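Local coordinates for DNA polymerase (Bacillus phage phi29, PDB 2PY5), which replicates the viral genome by protein-primed, strand-displacing DNA synthesis and proofreads the new strand with a 3'-5' exonuclease activity, at residues T117-P129 with A176-A190. The protein carries 2 engineered substitutions. Numbering follows the deposited sequence.
Sequences TVIYDSLKKLPFP and ALLIQFKQGLDRMTA. With nucleotides of chain A; nucleotides of chain C.
Lys-125 runs from the short, weakly bonded helical turn 122-125 into the loop that follows helix 160-182, whose last turn closes in a Schellman motif at Gly-184; both segments belong to the 3'-5' exonuclease region of this B-family polymerase. Lys-125 CB lies 3.9 Å from Leu-177 CD2 and close to Gln-180 OE1. CG passes Met-188 O, and Lys-125 CD comes to the edge of the Phe-181 ring, 4.1 Å from Phe-181 CE1. The bend at chi2 (-105°) sets CD at that edge, and the bend at chi3 (55°) turns CE past Arg-187 O. Lys-125 NZ donates to Arg-187 O at 2.6 Å. A second bond, from Lys-125 NZ to Leu-185 O at 2.9 Å, arrives well above the carbonyl plane, while Asp-193 adds a salt bridge. A lysine suits this buried place because its CB and CD pack against Leu-177 and Phe-181, and its ammonium has several protons for the oxygens at the end, where the carboxylate probably balances its charge.

Gln-180, extended beyond CG, sends NE2 to Lys-125 O (3.0 Å) in a nearly straight bond lying in its own amide plane but arriving above that of the carbonyl. Its OE1 is buried without a polar partner, against Lys-125 CB and Leu-126 CD2. Leu-126 CD1 meets Leu-177 CD2 and, at 3.6 Å, Ala-176 CB, a close approach that a small side chain probably suits.

Leu-123, on the same turn, packs on DT5 of chain A, and Ser-122 bonds to His-61; both are essential for exonucleolysis and bind single-stranded DNA. Across the contact, Ala-190 N bonds to Lys-124 O at 2.9 Å. Next to it the N-cap Thr-189 accepts from Ser-192 N, and Thr-189 OG1 donates to DC4 OP2 of chain C, 2.5 Å away.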
ATOM      1  N   THR F 117      14.675   2.575  24.438  1.00 27.98           N
ATOM      2  CA  THR F 117      14.256   1.463  23.621  1.00 28.14           C
ATOM      3  C   THR F 117      13.329   2.011  22.574  1.00 29.99           C
ATOM      4  O   THR F 117      12.381   2.749  22.903  1.00 31.10           O
ATOM      5  CB  THR F 117      13.578   0.365  24.455  1.00 29.00           C
ATOM      6  OG1 THR F 117      14.561  -0.221  25.323  1.00 29.49           O
ATOM      7  CG2 THR F 117      12.937  -0.732  23.545  1.00 30.21           C
ATOM      8  N   VAL F 118      13.607   1.680  21.316  1.00 29.09           N
ATOM      9  CA  VAL F 118      12.798   2.149  20.171  1.00 29.88           C
ATOM     10  C   VAL F 118      11.982   0.990  19.649  1.00 29.79           C
ATOM     11  O   VAL F 118      12.476  -0.128  19.550  1.00 32.95           O
ATOM     12  CB  VAL F 118      13.628   2.783  19.034  1.00 32.08           C
ATOM     13  CG1 VAL F 118      12.686   3.513  18.042  1.00 33.91           C
ATOM     14  CG2 VAL F 118      14.665   3.763  19.586  1.00 35.81           C
ATOM     15  N   ILE F 119      10.706   1.252  19.377  1.00 28.79           N
ATOM     16  CA  ILE F 119       9.799   0.259  18.886  1.00 29.03           C
ATOM     17  C   ILE F 119       9.304   0.687  17.509  1.00 29.50           C
ATOM     18  O   ILE F 119       8.731   1.779  17.353  1.00 30.25           O
ATOM     19  CB  ILE F 119       8.596   0.092  19.840  1.00 29.87           C
ATOM     20  CG1 ILE F 119       9.092  -0.064  21.287  1.00 32.55           C
ATOM     21  CG2 ILE F 119       7.779  -1.144  19.448  1.00 31.24           C
ATOM     22  CD1 ILE F 119       7.994  -0.263  22.332  1.00 35.00           C
ATOM     23  N   TYR F 120       9.506  -0.195  16.539  1.00 28.75           N
ATOM     24  CA  TYR F 120       9.152   0.032  15.150  1.00 30.84           C
ATOM     25  C   TYR F 120       8.041  -0.904  14.663  1.00 31.35           C
ATOM     26  O   TYR F 120       7.703  -1.895  15.315  1.00 31.38           O
ATOM     27  CB  TYR F 120      10.375  -0.187  14.302  1.00 31.24           C
ATOM     28  CG  TYR F 120      11.509   0.784  14.532  1.00 30.51           C
ATOM     29  CD1 TYR F 120      12.710   0.347  15.065  1.00 32.63           C
ATOM     30  CD2 TYR F 120      11.408   2.117  14.160  1.00 31.80           C
ATOM     31  CE1 TYR F 120      13.761   1.214  15.233  1.00 35.04           C
ATOM     32  CE2 TYR F 120      12.454   3.002  14.351  1.00 33.48           C
ATOM     33  CZ  TYR F 120      13.641   2.535  14.878  1.00 34.58           C
ATOM     34  OH  TYR F 120      14.723   3.382  15.071  1.00 35.31           O
ATOM     35  N   ASP F 121       7.508  -0.594  13.488  1.00 30.77           N
ATOM     36  CA  ASP F 121       6.499  -1.418  12.821  1.00 29.37           C
ATOM     37  C   ASP F 121       7.154  -2.280  11.731  1.00 29.54           C
ATOM     38  O   ASP F 121       7.577  -1.751  10.674  1.00 30.71           O
ATOM     39  CB  ASP F 121       5.434  -0.496  12.213  1.00 28.64           C
ATOM     40  CG  ASP F 121       4.218  -1.233  11.711  1.00 28.53           C
ATOM     41  OD1 ASP F 121       4.101  -2.460  11.967  1.00 29.00           O
ATOM     42  OD2 ASP F 121       3.354  -0.567  11.080  1.00 30.77           O
ATOM     43  N   SER F 122       7.217  -3.598  11.937  1.00 29.89           N
ATOM     44  CA  SER F 122       7.714  -4.484  10.869  1.00 30.59           C
ATOM     45  C   SER F 122       6.787  -4.485   9.641  1.00 29.46           C
ATOM     46  O   SER F 122       7.224  -4.833   8.536  1.00 29.76           O
ATOM     47  CB  SER F 122       7.963  -5.906  11.354  1.00 31.63           C
ATOM     48  OG  SER F 122       6.838  -6.436  12.011  1.00 31.08           O
ATOM     49  N   LEU F 123       5.528  -4.061   9.797  1.00 28.64           N
ATOM     50  CA  LEU F 123       4.630  -3.939   8.627  1.00 29.49           C
ATOM     51  C   LEU F 123       5.120  -2.882   7.632  1.00 28.54           C
ATOM     52  O   LEU F 123       4.837  -2.957   6.410  1.00 30.13           O
ATOM     53  CB  LEU F 123       3.191  -3.639   9.054  1.00 30.08           C
ATOM     54  CG  LEU F 123       2.120  -3.702   7.970  1.00 29.78           C
ATOM     55  CD1 LEU F 123       1.988  -5.064   7.332  1.00 29.82           C
ATOM     56  CD2 LEU F 123       0.773  -3.264   8.563  1.00 30.04           C
ATOM     57  N   LYS F 124       5.871  -1.890   8.128  1.00 28.74           N
ATOM     58  CA  LYS F 124       6.413  -0.846   7.243  1.00 27.29           C
ATOM     59  C   LYS F 124       7.598  -1.385   6.428  1.00 27.47           C
ATOM     60  O   LYS F 124       7.897  -0.882   5.343  1.00 28.92           O
ATOM     61  CB  LYS F 124       6.828   0.381   8.066  1.00 28.57           C
ATOM     62  CG  LYS F 124       5.669   1.054   8.830  1.00 29.67           C
ATOM     63  CD  LYS F 124       4.734   1.803   7.918  1.00 28.64           C
ATOM     64  CE  LYS F 124       3.611   2.463   8.705  1.00 29.96           C
ATOM     65  NZ  LYS F 124       2.697   1.481   9.336  1.00 31.56           N
ATOM     66  N   LYS F 125       8.277  -2.381   6.996  1.00 29.90           N
ATOM     67  CA  LYS F 125       9.390  -3.073   6.348  1.00 29.60           C
ATOM     68  C   LYS F 125       8.924  -4.176   5.387  1.00 30.12           C
ATOM     69  O   LYS F 125       9.483  -4.340   4.304  1.00 28.20           O
ATOM     70  CB  LYS F 125      10.267  -3.687   7.433  1.00 31.20           C
ATOM     71  CG  LYS F 125      10.974  -2.670   8.305  1.00 34.09           C
ATOM     72  CD  LYS F 125      12.436  -2.556   7.992  1.00 38.02           C
ATOM     73  CE  LYS F 125      12.692  -2.252   6.528  1.00 36.90           C
ATOM     74  NZ  LYS F 125      14.115  -1.972   6.192  1.00 34.28           N
ATOM     75  N   LEU F 126       7.903  -4.914   5.815  1.00 29.54           N
ATOM     76  CA  LEU F 126       7.390  -6.101   5.166  1.00 29.78           C
ATOM     77  C   LEU F 126       5.867  -5.931   5.078  1.00 28.73           C
ATOM     78  O   LEU F 126       5.130  -6.384   5.947  1.00 29.45           O
ATOM     79  CB  LEU F 126       7.784  -7.340   5.990  1.00 32.38           C
ATOM     80  CG  LEU F 126       9.300  -7.568   6.146  1.00 32.25           C
ATOM     81  CD1 LEU F 126       9.563  -8.547   7.319  1.00 32.80           C
ATOM     82  CD2 LEU F 126       9.918  -8.065   4.839  1.00 33.54           C
ATOM     83  N   PRO F 127       5.394  -5.218   4.033  1.00 28.80           N
ATOM     84  CA  PRO F 127       3.979  -4.809   3.968  1.00 28.67           C
ATOM     85  C   PRO F 127       2.992  -5.918   3.545  1.00 31.12           C
ATOM     86  O   PRO F 127       2.300  -5.803   2.528  1.00 32.08           O
ATOM     87  CB  PRO F 127       4.021  -3.646   2.974  1.00 28.94           C
ATOM     88  CG  PRO F 127       5.125  -4.044   2.028  1.00 29.10           C
ATOM     89  CD  PRO F 127       6.178  -4.637   2.925  1.00 28.41           C
ATOM     90  N   PHE F 128       2.941  -6.985   4.341  1.00 29.54           N
ATOM     91  CA  PHE F 128       2.073  -8.140   4.090  1.00 27.89           C
ATOM     92  C   PHE F 128       1.714  -8.724   5.429  1.00 28.45           C
ATOM     93  O   PHE F 128       2.454  -8.526   6.381  1.00 30.66           O
ATOM     94  CB  PHE F 128       2.792  -9.216   3.266  1.00 29.66           C
ATOM     95  CG  PHE F 128       3.636  -8.674   2.157  1.00 32.32           C
ATOM     96  CD1 PHE F 128       4.987  -8.428   2.359  1.00 34.23           C
ATOM     97  CD2 PHE F 128       3.077  -8.417   0.930  1.00 34.56           C
ATOM     98  CE1 PHE F 128       5.775  -7.919   1.318  1.00 36.17           C
ATOM     99  CE2 PHE F 128       3.850  -7.915  -0.120  1.00 35.25           C
ATOM    100  CZ  PHE F 128       5.200  -7.666   0.091  1.00 32.95           C
ATOM    101  N   PRO F 129       0.597  -9.466   5.509  1.00 29.60           N
ATOM    102  CA  PRO F 129       0.343 -10.189   6.762  1.00 29.85           C
ATOM    103  C   PRO F 129       1.451 -11.208   7.062  1.00 30.75           C
ATOM    104  O   PRO F 129       2.113 -11.690   6.142  1.00 30.62           O
ATOM    105  CB  PRO F 129      -0.970 -10.917   6.500  1.00 31.86           C
ATOM    106  CG  PRO F 129      -1.579 -10.268   5.322  1.00 32.99           C
ATOM    107  CD  PRO F 129      -0.457  -9.683   4.512  1.00 30.85           C
ATOM    108  N   ALA F 176      12.358 -13.132   8.586  1.00 27.92           N
ATOM    109  CA  ALA F 176      12.165 -12.265   7.423  1.00 28.33           C
ATOM    110  C   ALA F 176      12.965 -10.972   7.573  1.00 28.46           C
ATOM    111  O   ALA F 176      13.621 -10.545   6.626  1.00 27.72           O
ATOM    112  CB  ALA F 176      10.679 -11.961   7.195  1.00 29.75           C
ATOM    113  N   LEU F 177      12.918 -10.363   8.758  1.00 29.64           N
ATOM    114  CA  LEU F 177      13.681  -9.134   8.980  1.00 28.14           C
ATOM    115  C   LEU F 177      15.181  -9.367   8.886  1.00 26.86           C
ATOM    116  O   LEU F 177      15.897  -8.543   8.325  1.00 28.31           O
ATOM    117  CB  LEU F 177      13.356  -8.503  10.318  1.00 27.50           C
ATOM    118  CG  LEU F 177      11.988  -7.858  10.421  1.00 26.97           C
ATOM    119  CD1 LEU F 177      11.751  -7.420  11.844  1.00 30.37           C
ATOM    120  CD2 LEU F 177      11.892  -6.655   9.468  1.00 29.13           C
ATOM    121  N   LEU F 178      15.661 -10.488   9.412  1.00 27.85           N
ATOM    122  CA  LEU F 178      17.095 -10.766   9.327  1.00 28.32           C
ATOM    123  C   LEU F 178      17.560 -10.882   7.862  1.00 27.40           C
ATOM    124  O   LEU F 178      18.601 -10.322   7.475  1.00 26.97           O
ATOM    125  CB  LEU F 178      17.463 -12.017  10.130  1.00 28.79           C
ATOM    126  CG  LEU F 178      18.970 -12.292  10.189  1.00 28.46           C
ATOM    127  CD1 LEU F 178      19.699 -11.120  10.796  1.00 30.64           C
ATOM    128  CD2 LEU F 178      19.240 -13.553  10.957  1.00 30.70           C
ATOM    129  N   ILE F 179      16.799 -11.601   7.034  1.00 27.51           N
ATOM    130  CA  ILE F 179      17.108 -11.695   5.617  1.00 27.22           C
ATOM    131  C   ILE F 179      17.136 -10.302   4.971  1.00 24.97           C
ATOM    132  O   ILE F 179      18.053  -9.992   4.230  1.00 26.74           O
ATOM    133  CB  ILE F 179      16.110 -12.621   4.871  1.00 28.74           C
ATOM    134  CG1 ILE F 179      16.259 -14.073   5.354  1.00 29.18           C
ATOM    135  CG2 ILE F 179      16.321 -12.556   3.392  1.00 30.24           C
ATOM    136  CD1 ILE F 179      15.015 -14.923   5.101  1.00 31.24           C
ATOM    137  N   GLN F 180      16.133  -9.480   5.266  1.00 25.70           N
ATOM    138  CA  GLN F 180      16.064  -8.108   4.747  1.00 25.94           C
ATOM    139  C   GLN F 180      17.297  -7.278   5.160  1.00 25.14           C
ATOM    140  O   GLN F 180      17.950  -6.668   4.323  1.00 27.60           O
ATOM    141  CB  GLN F 180      14.778  -7.473   5.225  1.00 28.25           C
ATOM    142  CG  GLN F 180      14.429  -6.156   4.559  1.00 26.04           C
ATOM    143  CD  GLN F 180      13.042  -5.730   4.911  1.00 28.12           C
ATOM    144  OE1 GLN F 180      12.566  -5.992   6.005  1.00 29.28           O
ATOM    145  NE2 GLN F 180      12.380  -5.071   3.973  1.00 29.04           N
ATOM    146  N   PHE F 181      17.624  -7.313   6.439  1.00 27.90           N
ATOM    147  CA  PHE F 181      18.773  -6.566   6.956  1.00 29.94           C
ATOM    148  C   PHE F 181      20.075  -7.062   6.345  1.00 28.40           C
ATOM    149  O   PHE F 181      20.955  -6.260   5.980  1.00 30.91           O
ATOM    150  CB  PHE F 181      18.848  -6.666   8.492  1.00 30.11           C
ATOM    151  CG  PHE F 181      17.684  -6.038   9.227  1.00 33.47           C
ATOM    152  CD1 PHE F 181      16.886  -5.059   8.649  1.00 35.55           C
ATOM    153  CD2 PHE F 181      17.395  -6.434  10.527  1.00 35.13           C
ATOM    154  CE1 PHE F 181      15.823  -4.493   9.358  1.00 35.28           C
ATOM    155  CE2 PHE F 181      16.337  -5.864  11.230  1.00 36.33           C
ATOM    156  CZ  PHE F 181      15.563  -4.897  10.644  1.00 35.62           C
ATOM    157  N   LYS F 182      20.209  -8.378   6.160  1.00 28.57           N
ATOM    158  CA  LYS F 182      21.421  -8.926   5.539  1.00 28.65           C
ATOM    159  C   LYS F 182      21.618  -8.484   4.080  1.00 27.00           C
ATOM    160  O   LYS F 182      22.739  -8.473   3.574  1.00 29.66           O
ATOM    161  CB  LYS F 182      21.438 -10.457   5.626  1.00 30.50           C
ATOM    162  CG  LYS F 182      21.759 -10.988   7.006  1.00 32.51           C
ATOM    163  CD  LYS F 182      21.689 -12.513   7.027  1.00 36.53           C
ATOM    164  CE  LYS F 182      22.227 -13.098   8.330  1.00 41.72           C
ATOM    165  NZ  LYS F 182      22.127 -14.598   8.353  1.00 42.12           N
ATOM    166  N   GLN F 183      20.524  -8.127   3.403  1.00 24.75           N
ATOM    167  CA  GLN F 183      20.576  -7.596   2.054  1.00 27.00           C
ATOM    168  C   GLN F 183      20.989  -6.121   2.046  1.00 25.82           C
ATOM    169  O   GLN F 183      21.231  -5.572   0.979  1.00 28.05           O
ATOM    170  CB  GLN F 183      19.207  -7.695   1.364  1.00 30.16           C
ATOM    171  CG  GLN F 183      18.596  -9.066   1.263  1.00 32.64           C
ATOM    172  CD  GLN F 183      19.594 -10.135   1.003  1.00 32.94           C
ATOM    173  OE1 GLN F 183      20.183 -10.188  -0.079  1.00 28.82           O
ATOM    174  NE2 GLN F 183      19.802 -11.023   2.002  1.00 33.84           N
ATOM    175  N   GLY F 184      21.035  -5.499   3.219  1.00 27.03           N
ATOM    176  CA  GLY F 184      21.403  -4.085   3.321  1.00 28.64           C
ATOM    177  C   GLY F 184      20.189  -3.187   3.418  1.00 28.22           C
ATOM    178  O   GLY F 184      20.315  -1.964   3.421  1.00 31.19           O
ATOM    179  N   LEU F 185      19.021  -3.804   3.506  1.00 28.10           N
ATOM    180  CA  LEU F 185      17.755  -3.078   3.493  1.00 27.65           C
ATOM    181  C   LEU F 185      17.329  -2.816   4.929  1.00 28.12           C
ATOM    182  O   LEU F 185      16.456  -3.492   5.476  1.00 28.29           O
ATOM    183  CB  LEU F 185      16.698  -3.882   2.715  1.00 28.87           C
ATOM    184  CG  LEU F 185      16.679  -3.859   1.173  1.00 34.20           C
ATOM    185  CD1 LEU F 185      17.941  -3.327   0.507  1.00 32.71           C
ATOM    186  CD2 LEU F 185      16.293  -5.219   0.611  1.00 32.38           C
ATOM    187  N   ASP F 186      17.979  -1.846   5.564  1.00 31.56           N
ATOM    188  CA  ASP F 186      17.804  -1.697   7.014  1.00 33.92           C
ATOM    189  C   ASP F 186      17.265  -0.340   7.455  1.00 37.84           C
ATOM    190  O   ASP F 186      17.381   0.016   8.634  1.00 35.47           O
ATOM    191  CB  ASP F 186      19.119  -1.990   7.723  1.00 36.99           C
ATOM    192  CG  ASP F 186      20.210  -1.067   7.320  1.00 36.67           C
ATOM    193  OD1 ASP F 186      21.394  -1.375   7.629  1.00 42.23           O
ATOM    194  OD2 ASP F 186      19.930  -0.035   6.665  1.00 37.25           O
ATOM    195  N   ARG F 187      16.678   0.408   6.530  1.00 31.97           N
ATOM    196  CA  ARG F 187      15.985   1.653   6.898  1.00 32.17           C
ATOM    197  C   ARG F 187      14.602   1.372   7.466  1.00 32.52           C
ATOM    198  O   ARG F 187      14.169   0.226   7.564  1.00 31.96           O
ATOM    199  CB  ARG F 187      15.957   2.586   5.695  1.00 29.70           C
ATOM    200  CG  ARG F 187      17.372   3.038   5.349  1.00 34.67           C
ATOM    201  CD  ARG F 187      17.432   3.752   4.076  1.00 38.29           C
ATOM    202  NE  ARG F 187      16.837   5.071   4.231  1.00 38.15           N
ATOM    203  CZ  ARG F 187      17.488   6.166   4.618  1.00 42.88           C
ATOM    204  NH1 ARG F 187      18.798   6.147   4.862  1.00 44.03           N
ATOM    205  NH2 ARG F 187      16.815   7.307   4.733  1.00 42.61           N
ATOM    206  N   MET F 188      13.904   2.418   7.893  1.00 30.24           N
ATOM    207  CA  MET F 188      12.673   2.233   8.618  1.00 32.54           C
ATOM    208  C   MET F 188      11.564   1.572   7.813  1.00 29.99           C
ATOM    209  O   MET F 188      10.734   0.864   8.385  1.00 31.84           O
ATOM    210  CB  MET F 188      12.175   3.572   9.176  1.00 34.96           C
ATOM    211  CG  MET F 188      11.073   3.432  10.178  1.00 36.44           C
ATOM    212  SD  MET F 188      10.510   5.021  10.827  1.00 38.28           S
ATOM    213  CE  MET F 188      12.108   5.704  11.274  1.00 36.49           C
ATOM    214  N   THR F 189      11.543   1.833   6.511  1.00 29.30           N
ATOM    215  CA  THR F 189      10.451   1.373   5.661  1.00 28.75           C
ATOM    216  C   THR F 189      10.964   0.838   4.333  1.00 25.85           C
ATOM    217  O   THR F 189      12.047   1.233   3.877  1.00 27.02           O
ATOM    218  CB  THR F 189       9.516   2.539   5.341  1.00 29.26           C
ATOM    219  OG1 THR F 189      10.172   3.447   4.474  1.00 30.43           O
ATOM    220  CG2 THR F 189       9.080   3.278   6.634  1.00 29.22           C
ATOM    221  N   ALA F 190      10.136   0.033   3.672  1.00 27.85           N
ATOM    222  CA  ALA F 190      10.419  -0.442   2.308  1.00 28.51           C
ATOM    223  C   ALA F 190      10.673   0.711   1.344  1.00 31.53           C
ATOM    224  O   ALA F 190      11.606   0.661   0.526  1.00 30.12           O
ATOM    225  CB  ALA F 190       9.283  -1.340   1.810  1.00 30.35           C
TER
ATOM    226  P    DT A   5      -3.147  -6.495   4.651  1.00 33.85           P
ATOM    227  OP1  DT A   5      -1.978  -6.162   3.804  1.00 36.84           O
ATOM    228  OP2  DT A   5      -4.167  -7.448   4.177  1.00 35.57           O
ATOM    229  O5'  DT A   5      -2.589  -7.022   6.071  1.00 28.86           O
ATOM    230  C5'  DT A   5      -1.458  -6.436   6.654  1.00 28.12           C
ATOM    231  C4'  DT A   5      -1.706  -6.209   8.117  1.00 27.19           C
ATOM    232  O4'  DT A   5      -2.686  -5.173   8.238  1.00 30.93           O
ATOM    233  C3'  DT A   5      -2.292  -7.385   8.875  1.00 25.16           C
ATOM    234  O3'  DT A   5      -1.235  -8.145   9.392  1.00 23.90           O
ATOM    235  C2'  DT A   5      -3.109  -6.738   9.982  1.00 28.38           C
ATOM    236  C1'  DT A   5      -3.416  -5.362   9.425  1.00 31.60           C
ATOM    237  N1   DT A   5      -4.813  -5.151   9.034  1.00 32.67           N
ATOM    238  C2   DT A   5      -5.466  -4.093   9.595  1.00 31.74           C
ATOM    239  O2   DT A   5      -4.954  -3.350  10.429  1.00 34.54           O
ATOM    240  N3   DT A   5      -6.756  -3.968   9.177  1.00 36.53           N
ATOM    241  C4   DT A   5      -7.417  -4.756   8.250  1.00 35.09           C
ATOM    242  O4   DT A   5      -8.585  -4.537   7.956  1.00 39.17           O
ATOM    243  C5   DT A   5      -6.666  -5.842   7.686  1.00 36.87           C
ATOM    244  C7   DT A   5      -7.287  -6.762   6.684  1.00 35.83           C
ATOM    245  C6   DT A   5      -5.400  -5.995   8.099  1.00 34.81           C
TER
ATOM    246  P    DC C   4       7.930   5.997   4.303  1.00 24.54           P
ATOM    247  OP1  DC C   4       6.993   4.873   4.088  1.00 22.99           O
ATOM    248  OP2  DC C   4       9.406   5.809   4.169  1.00 22.53           O
ATOM    249  O5'  DC C   4       7.585   7.241   3.378  1.00 26.48           O
ATOM    250  C5'  DC C   4       6.241   7.625   3.228  1.00 23.52           C
ATOM    251  C4'  DC C   4       5.968   7.894   1.759  1.00 22.81           C
ATOM    252  O4'  DC C   4       6.127   6.679   0.976  1.00 24.28           O
ATOM    253  C3'  DC C   4       4.539   8.331   1.499  1.00 23.52           C
ATOM    254  O3'  DC C   4       4.445   9.715   1.705  1.00 24.39           O
ATOM    255  C2'  DC C   4       4.348   7.947   0.050  1.00 25.41           C
ATOM    256  C1'  DC C   4       5.120   6.643  -0.016  1.00 26.94           C
ATOM    257  N1   DC C   4       4.242   5.458   0.170  1.00 27.60           N
ATOM    258  C2   DC C   4       3.348   5.133  -0.866  1.00 28.03           C
ATOM    259  O2   DC C   4       3.291   5.844  -1.888  1.00 29.91           O
ATOM    260  N3   DC C   4       2.544   4.053  -0.731  1.00 31.06           N
ATOM    261  C4   DC C   4       2.619   3.306   0.368  1.00 31.39           C
ATOM    262  N4   DC C   4       1.803   2.244   0.441  1.00 34.40           N
ATOM    263  C5   DC C   4       3.522   3.612   1.428  1.00 29.04           C
ATOM    264  C6   DC C   4       4.309   4.684   1.299  1.00 27.72           C
TER
ATOM    265  P    DT A   6      -1.460  -9.499  10.213  1.00 23.67           P
ATOM    266  OP1  DT A   6      -0.155 -10.130  10.362  1.00 23.00           O
ATOM    267  OP2  DT A   6      -2.616 -10.246   9.707  1.00 24.62           O
ATOM    268  O5'  DT A   6      -1.956  -8.990  11.656  1.00 22.86           O
ATOM    269  C5'  DT A   6      -1.030  -8.457  12.589  1.00 22.53           C
ATOM    270  C4'  DT A   6      -1.826  -7.930  13.760  1.00 20.85           C
ATOM    271  O4'  DT A   6      -2.699  -6.865  13.348  1.00 21.97           O
ATOM    272  C3'  DT A   6      -2.753  -8.974  14.372  1.00 22.76           C
ATOM    273  O3'  DT A   6      -2.055  -9.816  15.288  1.00 24.27           O
ATOM    274  C2'  DT A   6      -3.818  -8.105  15.028  1.00 23.07           C
ATOM    275  C1'  DT A   6      -3.842  -6.837  14.183  1.00 24.15           C
ATOM    276  N1   DT A   6      -5.026  -6.720  13.282  1.00 22.32           N
ATOM    277  C2   DT A   6      -5.673  -5.512  13.220  1.00 22.89           C
ATOM    278  O2   DT A   6      -5.338  -4.533  13.856  1.00 25.49           O
ATOM    279  N3   DT A   6      -6.752  -5.498  12.371  1.00 24.56           N
ATOM    280  C4   DT A   6      -7.217  -6.542  11.588  1.00 24.66           C
ATOM    281  O4   DT A   6      -8.193  -6.408  10.854  1.00 27.77           O
ATOM    282  C5   DT A   6      -6.470  -7.770  11.681  1.00 25.44           C
ATOM    283  C7   DT A   6      -6.874  -8.966  10.885  1.00 27.29           C
ATOM    284  C6   DT A   6      -5.416  -7.804  12.519  1.00 23.78           C
TER
HETATM  285  O   HOH W   1      10.135  -0.111  10.734  1.00 22.41           O